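Long-range contacts in cobalamin biosynthesis protein CobN (Mycobacterium tuberculosis, PDB 7C6O), which is the large catalytic subunit of cobaltochelatase, which inserts cobalt into the corrin ring during cobalamin biosynthesis, probably together with partner subunits that hydrolyse ATP: residues A[366-374]-A[547-558]; A[406-414]-A[498-506]. One frame throughout, in Å; residues are numbered along the deposited sequence.

Contact 1. Residues A[366-374]-A[547-558]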
# COMPACT_ATOMS: atom_id res chain seq x y z
N ASP A 366 14.05 -28.65 12.59
CA ASP A 366 14.12 -29.11 11.20
C ASP A 366 13.75 -28.04 10.19
O ASP A 366 13.78 -28.30 8.99
CB ASP A 366 13.21 -30.33 11.01
CG ASP A 366 13.50 -31.44 11.99
OD1 ASP A 366 14.69 -31.77 12.18
OD2 ASP A 366 12.54 -31.97 12.59
N LYS A 367 13.40 -26.84 10.64
CA LYS A 367 12.84 -25.82 9.76
C LYS A 367 13.96 -25.01 9.11
O LYS A 367 14.84 -24.48 9.80
CB LYS A 367 11.90 -24.90 10.55
CG LYS A 367 11.11 -23.94 9.69
CD LYS A 367 9.87 -23.45 10.41
CE LYS A 367 8.87 -24.58 10.59
NZ LYS A 367 7.73 -24.19 11.47
N ARG A 368 13.92 -24.92 7.79
CA ARG A 368 14.89 -24.15 7.02
C ARG A 368 14.28 -22.80 6.67
O ARG A 368 13.18 -22.73 6.12
CB ARG A 368 15.31 -24.90 5.76
CG ARG A 368 16.07 -26.19 6.06
CD ARG A 368 16.48 -26.93 4.78
NE ARG A 368 15.32 -27.26 3.96
CZ ARG A 368 14.66 -28.41 4.02
NH1 ARG A 368 15.03 -29.36 4.87
NH2 ARG A 368 13.62 -28.62 3.22
N VAL A 369 15.00 -21.73 6.99
CA VAL A 369 14.51 -20.37 6.81
C VAL A 369 15.53 -19.55 6.04
O VAL A 369 16.74 -19.62 6.31
CB VAL A 369 14.21 -19.69 8.17
CG1 VAL A 369 13.66 -18.29 7.96
CG2 VAL A 369 13.25 -20.54 8.99
N ALA A 370 15.05 -18.78 5.07
CA ALA A 370 15.87 -17.81 4.35
C ALA A 370 15.56 -16.42 4.87
O ALA A 370 14.40 -16.00 4.89
CB ALA A 370 15.61 -17.89 2.84
N LEU A 371 16.60 -15.71 5.31
CA LEU A 371 16.50 -14.34 5.78
C LEU A 371 17.10 -13.43 4.71
O LEU A 371 18.31 -13.47 4.47
CB LEU A 371 17.22 -14.18 7.12
CG LEU A 371 17.02 -12.90 7.94
CD1 LEU A 371 15.56 -12.77 8.35
CD2 LEU A 371 17.91 -12.91 9.17
N VAL A 372 16.26 -12.64 4.05
CA VAL A 372 16.66 -11.85 2.89
C VAL A 372 16.67 -10.37 3.27
O VAL A 372 15.70 -9.87 3.85
CB VAL A 372 15.74 -12.10 1.69
CG1 VAL A 372 16.17 -11.26 0.49
CG2 VAL A 372 15.74 -13.58 1.33
N PHE A 373 17.76 -9.68 2.92
CA PHE A 373 17.93 -8.26 3.20
C PHE A 373 17.81 -7.45 1.92
O PHE A 373 18.33 -7.85 0.87
CB PHE A 373 19.30 -7.99 3.84
CG PHE A 373 19.48 -8.61 5.19
CD1 PHE A 373 19.66 -9.97 5.34
CD2 PHE A 373 19.51 -7.81 6.33
CE1 PHE A 373 19.84 -10.54 6.59
CE2 PHE A 373 19.69 -8.37 7.58
CZ PHE A 373 19.85 -9.73 7.71
N SER A 374 17.13 -6.31 2.01
CA SER A 374 17.09 -5.38 0.89
C SER A 374 18.48 -4.79 0.64
O SER A 374 19.34 -4.76 1.52
CB SER A 374 16.09 -4.25 1.16
OG SER A 374 14.80 -4.75 1.46
N PHE A 547 18.41 -24.96 -1.53
CA PHE A 547 18.32 -24.76 -0.09
C PHE A 547 17.06 -25.40 0.49
O PHE A 547 17.09 -25.99 1.57
CB PHE A 547 18.37 -23.27 0.24
CG PHE A 547 18.23 -22.96 1.70
CD1 PHE A 547 19.26 -23.23 2.58
CD2 PHE A 547 17.06 -22.39 2.19
CE1 PHE A 547 19.13 -22.94 3.93
CE2 PHE A 547 16.93 -22.10 3.53
CZ PHE A 547 17.96 -22.38 4.41
N GLY A 548 15.94 -25.30 -0.23
CA GLY A 548 14.70 -25.89 0.23
C GLY A 548 14.13 -25.21 1.46
O GLY A 548 13.77 -25.88 2.43
N ALA A 549 14.04 -23.88 1.42
CA ALA A 549 13.50 -23.13 2.54
C ALA A 549 12.04 -23.48 2.78
O ALA A 549 11.25 -23.66 1.85
CB ALA A 549 13.62 -21.63 2.28
N HIS A 550 11.67 -23.59 4.06
CA HIS A 550 10.26 -23.69 4.42
C HIS A 550 9.56 -22.33 4.34
O HIS A 550 8.35 -22.28 4.12
CB HIS A 550 10.11 -24.29 5.82
CG HIS A 550 10.49 -25.73 5.89
ND1 HIS A 550 11.67 -26.16 6.45
CD2 HIS A 550 9.85 -26.84 5.46
CE1 HIS A 550 11.74 -27.48 6.37
NE2 HIS A 550 10.65 -27.92 5.77
N ALA A 551 10.30 -21.24 4.53
CA ALA A 551 9.73 -19.91 4.46
C ALA A 551 10.84 -18.89 4.23
O ALA A 551 12.01 -19.13 4.54
CB ALA A 551 8.96 -19.56 5.74
N VAL A 552 10.44 -17.75 3.68
CA VAL A 552 11.32 -16.60 3.49
C VAL A 552 10.89 -15.51 4.46
O VAL A 552 9.69 -15.22 4.59
CB VAL A 552 11.28 -16.09 2.04
CG1 VAL A 552 12.15 -14.85 1.88
CG2 VAL A 552 11.70 -17.18 1.07
N VAL A 553 11.85 -14.92 5.16
CA VAL A 553 11.64 -13.73 5.97
C VAL A 553 12.41 -12.59 5.33
O VAL A 553 13.64 -12.66 5.22
CB VAL A 553 12.08 -13.94 7.43
CG1 VAL A 553 11.86 -12.66 8.24
CG2 VAL A 553 11.33 -15.11 8.06
N HIS A 554 11.70 -11.56 4.89
CA HIS A 554 12.34 -10.36 4.36
C HIS A 554 12.31 -9.26 5.41
O HIS A 554 11.24 -8.94 5.94
CB HIS A 554 11.67 -9.87 3.08
CG HIS A 554 12.50 -8.88 2.33
ND1 HIS A 554 13.22 -9.21 1.20
CD2 HIS A 554 12.76 -7.57 2.57
CE1 HIS A 554 13.88 -8.15 0.77
NE2 HIS A 554 13.61 -7.14 1.58
N LEU A 555 13.47 -8.68 5.69
CA LEU A 555 13.62 -7.77 6.83
C LEU A 555 13.39 -6.32 6.41
O LEU A 555 14.25 -5.71 5.77
CB LEU A 555 14.99 -7.95 7.46
CG LEU A 555 15.07 -9.18 8.37
CD1 LEU A 555 16.42 -9.26 9.06
CD2 LEU A 555 13.94 -9.15 9.38
N GLY A 556 12.24 -5.77 6.77
CA GLY A 556 12.02 -4.34 6.72
C GLY A 556 11.57 -3.83 5.36
O GLY A 556 11.67 -4.49 4.33
N LYS A 557 11.08 -2.59 5.38
CA LYS A 557 10.57 -1.93 4.18
C LYS A 557 11.71 -1.30 3.39
O LYS A 557 12.40 -0.41 3.91
CB LYS A 557 9.55 -0.86 4.58
CG LYS A 557 9.00 -0.03 3.41
CD LYS A 557 9.63 1.34 3.33
CE LYS A 557 8.97 2.18 2.25
NZ LYS A 557 9.70 3.45 1.98
N HIS A 558 11.93 -1.74 2.15
CA HIS A 558 11.27 -2.90 1.54
C HIS A 558 12.20 -3.46 0.46
O HIS A 558 13.16 -2.79 0.06
CB HIS A 558 9.91 -2.54 0.92
CG HIS A 558 9.97 -1.45 -0.11
ND1 HIS A 558 9.37 -0.22 0.08
CD2 HIS A 558 10.54 -1.41 -1.33
CE1 HIS A 558 9.58 0.53 -0.98
NE2 HIS A 558 10.29 -0.16 -1.85
O HOH W 1 16.66 -5.31 4.73

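Contact 2. Residues A[406-414]-A[498-506]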
# COMPACT_ATOMS: atom_id res chain seq x y z
N GLY A 406 14.52 -23.19 19.29
CA GLY A 406 14.98 -24.48 18.82
C GLY A 406 15.44 -24.53 17.38
O GLY A 406 15.75 -25.62 16.89
N TYR A 407 15.48 -23.40 16.68
CA TYR A 407 16.01 -23.37 15.32
C TYR A 407 17.52 -23.59 15.34
O TYR A 407 18.21 -23.23 16.29
CB TYR A 407 15.69 -22.04 14.64
CG TYR A 407 14.24 -21.85 14.26
CD1 TYR A 407 13.31 -21.40 15.18
CD2 TYR A 407 13.81 -22.11 12.96
CE1 TYR A 407 11.99 -21.22 14.83
CE2 TYR A 407 12.49 -21.93 12.60
CZ TYR A 407 11.58 -21.48 13.54
OH TYR A 407 10.27 -21.31 13.18
N ARG A 408 18.03 -24.18 14.26
CA ARG A 408 19.47 -24.38 14.10
C ARG A 408 20.02 -23.18 13.35
O ARG A 408 20.00 -23.13 12.11
CB ARG A 408 19.75 -25.69 13.38
CG ARG A 408 19.30 -26.91 14.16
CD ARG A 408 20.08 -28.15 13.76
NE ARG A 408 20.07 -29.15 14.83
CZ ARG A 408 19.27 -30.21 14.85
NH1 ARG A 408 18.42 -30.42 13.86
NH2 ARG A 408 19.34 -31.06 15.86
N VAL A 409 20.54 -22.19 14.09
CA VAL A 409 21.01 -20.94 13.51
C VAL A 409 22.51 -20.95 13.27
O VAL A 409 23.07 -19.92 12.86
CB VAL A 409 20.62 -19.74 14.40
CG1 VAL A 409 19.11 -19.72 14.64
CG2 VAL A 409 21.37 -19.79 15.73
N GLY A 410 23.17 -22.07 13.51
CA GLY A 410 24.60 -22.14 13.28
C GLY A 410 25.37 -21.20 14.20
O GLY A 410 24.95 -20.89 15.31
N ASP A 411 26.53 -20.74 13.71
CA ASP A 411 27.35 -19.83 14.49
C ASP A 411 27.59 -18.53 13.72
O ASP A 411 28.72 -18.22 13.34
CB ASP A 411 28.68 -20.49 14.87
CG ASP A 411 29.53 -19.64 15.79
OD1 ASP A 411 28.96 -19.03 16.72
OD2 ASP A 411 30.76 -19.59 15.59
N LEU A 412 26.51 -17.80 13.45
CA LEU A 412 26.63 -16.56 12.71
C LEU A 412 27.33 -15.50 13.56
O LEU A 412 27.02 -15.36 14.75
CB LEU A 412 25.26 -16.06 12.28
CG LEU A 412 24.56 -16.94 11.24
CD1 LEU A 412 23.07 -16.67 11.21
CD2 LEU A 412 25.18 -16.71 9.87
N PRO A 413 28.27 -14.75 12.99
CA PRO A 413 28.93 -13.69 13.77
C PRO A 413 27.92 -12.67 14.25
O PRO A 413 26.98 -12.32 13.53
CB PRO A 413 29.92 -13.08 12.76
CG PRO A 413 30.10 -14.13 11.70
CD PRO A 413 28.78 -14.83 11.61
N GLY A 414 28.10 -12.22 15.49
CA GLY A 414 27.23 -11.23 16.07
C GLY A 414 25.98 -11.77 16.74
O GLY A 414 25.37 -11.05 17.54
N LEU A 498 25.14 -16.33 2.90
CA LEU A 498 25.73 -16.70 4.17
C LEU A 498 24.89 -17.82 4.78
O LEU A 498 23.76 -17.58 5.23
CB LEU A 498 25.82 -15.49 5.09
CG LEU A 498 26.32 -15.66 6.53
CD1 LEU A 498 27.59 -16.49 6.57
CD2 LEU A 498 26.54 -14.29 7.16
N ARG A 499 25.43 -19.03 4.79
CA ARG A 499 24.72 -20.22 5.26
C ARG A 499 25.25 -20.64 6.63
O ARG A 499 26.46 -20.65 6.86
CB ARG A 499 24.87 -21.37 4.27
CG ARG A 499 24.59 -21.00 2.82
CD ARG A 499 25.03 -22.11 1.88
N ALA A 500 24.33 -20.99 7.53
CA ALA A 500 24.71 -21.46 8.86
C ALA A 500 23.56 -22.29 9.43
O ALA A 500 22.44 -21.79 9.53
CB ALA A 500 25.03 -20.29 9.79
N GLY A 501 23.86 -23.53 9.80
CA GLY A 501 22.81 -24.40 10.32
C GLY A 501 21.72 -24.60 9.28
O GLY A 501 21.99 -24.95 8.12
N ASN A 502 20.47 -24.37 9.68
CA ASN A 502 19.34 -24.45 8.78
C ASN A 502 18.92 -23.08 8.26
O ASN A 502 17.79 -22.92 7.80
CB ASN A 502 18.16 -25.14 9.46
CG ASN A 502 18.34 -26.64 9.54
OD1 ASN A 502 19.08 -27.23 8.76
ND2 ASN A 502 17.65 -27.27 10.49
N LEU A 503 19.82 -22.11 8.32
CA LEU A 503 19.52 -20.74 7.92
C LEU A 503 20.40 -20.33 6.75
O LEU A 503 21.54 -20.77 6.62
CB LEU A 503 19.75 -19.77 9.08
CG LEU A 503 18.58 -19.39 9.99
CD1 LEU A 503 17.74 -20.58 10.37
CD2 LEU A 503 19.17 -18.76 11.21
N VAL A 504 19.86 -19.47 5.90
CA VAL A 504 20.65 -18.78 4.89
C VAL A 504 20.31 -17.30 4.96
O VAL A 504 19.13 -16.92 4.99
CB VAL A 504 20.42 -19.34 3.47
CG1 VAL A 504 18.96 -19.28 3.07
CG2 VAL A 504 21.28 -18.60 2.46
N LEU A 505 21.34 -16.46 5.04
CA LEU A 505 21.20 -15.02 4.99
C LEU A 505 21.69 -14.57 3.62
O LEU A 505 22.82 -14.88 3.23
CB LEU A 505 21.98 -14.33 6.11
CG LEU A 505 21.27 -14.22 7.47
CD1 LEU A 505 21.02 -15.59 8.10
CD2 LEU A 505 22.07 -13.33 8.42
N MET A 506 20.84 -13.85 2.89
CA MET A 506 21.13 -13.50 1.51
C MET A 506 20.76 -12.04 1.27
O MET A 506 19.71 -11.58 1.71
CB MET A 506 20.36 -14.40 0.53
CG MET A 506 20.64 -14.11 -0.94
SD MET A 506 19.67 -15.15 -2.05
CE MET A 506 20.46 -16.73 -1.81
O HOH W 2 16.13 -25.11 12.15
O HOH W 3 18.06 -30.11 10.56

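Contact 1. Residues A[366-374]-A[547-558]
K367 lays its CG beside the ring of H550, while its NZ turns off to the carbonyl O of L815 and that of L359. At R368 the backbone is held twice by H550. R368 N gives a nearly straight bond to H550 ND1 at 2.9 Å, in the plane of the imidazole, and H550 N returns one to R368 O. The R368 side chain has two conformers. In the one described here NE and NH2 both bond to the single oxygen G548 O, and H550 CE1 lies over one face of the guanidinium; this detail is tentative.

From V369 on, strands 369-373 and 551-555 run parallel. V369 CG1 touches V553 CG2. A370 N bonds A551 O, and A370 O accepts from V553 N at 2.8 Å. L371 CD1 meets L555 CG at 3.6 Å, on the same face as V369. V372 continues the ladder, to V553 O and from L555 N. Its CG2 touches V552 CG1 on the opposite face. Separately, the H554 ring lies with one face over the V372 carbonyl O. F373 sets its ring beside L555 CD1.

S374 OG stands beside its own backbone N (chi1 -55°) and meets H554 NE2 at 2.7 Å, in the ring plane. A water joins S374 N to L555 O. Helix 391-405 packs on the V369, L371 and F373 face, and helix 530-539 touches V504 and M506 on the A370 and V372 side. Strands 503-507, 369-373 and 551-555 are thus parallel neighbours in a mixed sheet with helices on both faces, as in a three-layer alpha/beta domain.

Contact 2. Residues A[406-414]-A[498-506]
N502 N donates to R408 O at 2.8 Å, and this bond joins the loop 406-414 to the turn 500-503. The N-H points well at the oxygen (160°), though it is tilted from the carbonyl plane. G501 CA adds a CA-H...O contact to the same oxygen. The side chains of R408 and N502 run side by side, and ND2 of N502 lies 3.9 Å from R408 CB. One water bridges R408 N and N502 ND2. A second accepts from ND2 and, weakly, from R408 NH1.

Alongside the turn and the strands that lead from it, the contact is apolar. V409 CG1 lies on L503 CD2 at 3.6 Å. The L412 rotamer (chi1 -67°) turns its isobutyl group to the hairpin. CD2 of L412 reaches A500 CB at 3.6 Å and L498 CG at 3.7 Å, whereas CD1 meets L505 CD1 tip to tip.

The turn is a type II' beta turn between antiparallel strands, paired by bonds A500 to L503 and L498 to L505. Helix 391-405 backs this layer, with L399 touching both L412 and L503. The hairpin is thus joined to the loop by one direct backbone bond with water bridges, one of them weak at R408 NH1, and by van der Waals packing of V409 and L412.

Overall arrangement
Contacts 1 and 2 lie about 11 Å apart, centre to centre, and meet in one mixed sheet. Strand 369-373 of contact 1 sits between strand 551-555 and strand 503-507, most of which belongs to contact 2. L371 N lies 2.8 Å from V504 O and F373 N 3.0 Å from M506 O, both probable hydrogen bonds. F547 CZ also packs on N502 O at 3.4 Å. Both segments of contact 2 fall in the chain between 366-374 and 547-558. Helix 391-405 touches both contacts: it packs on V369, L371 and L555 and on V409 and L412. The sodium site at D125 and S127 involves neither contact.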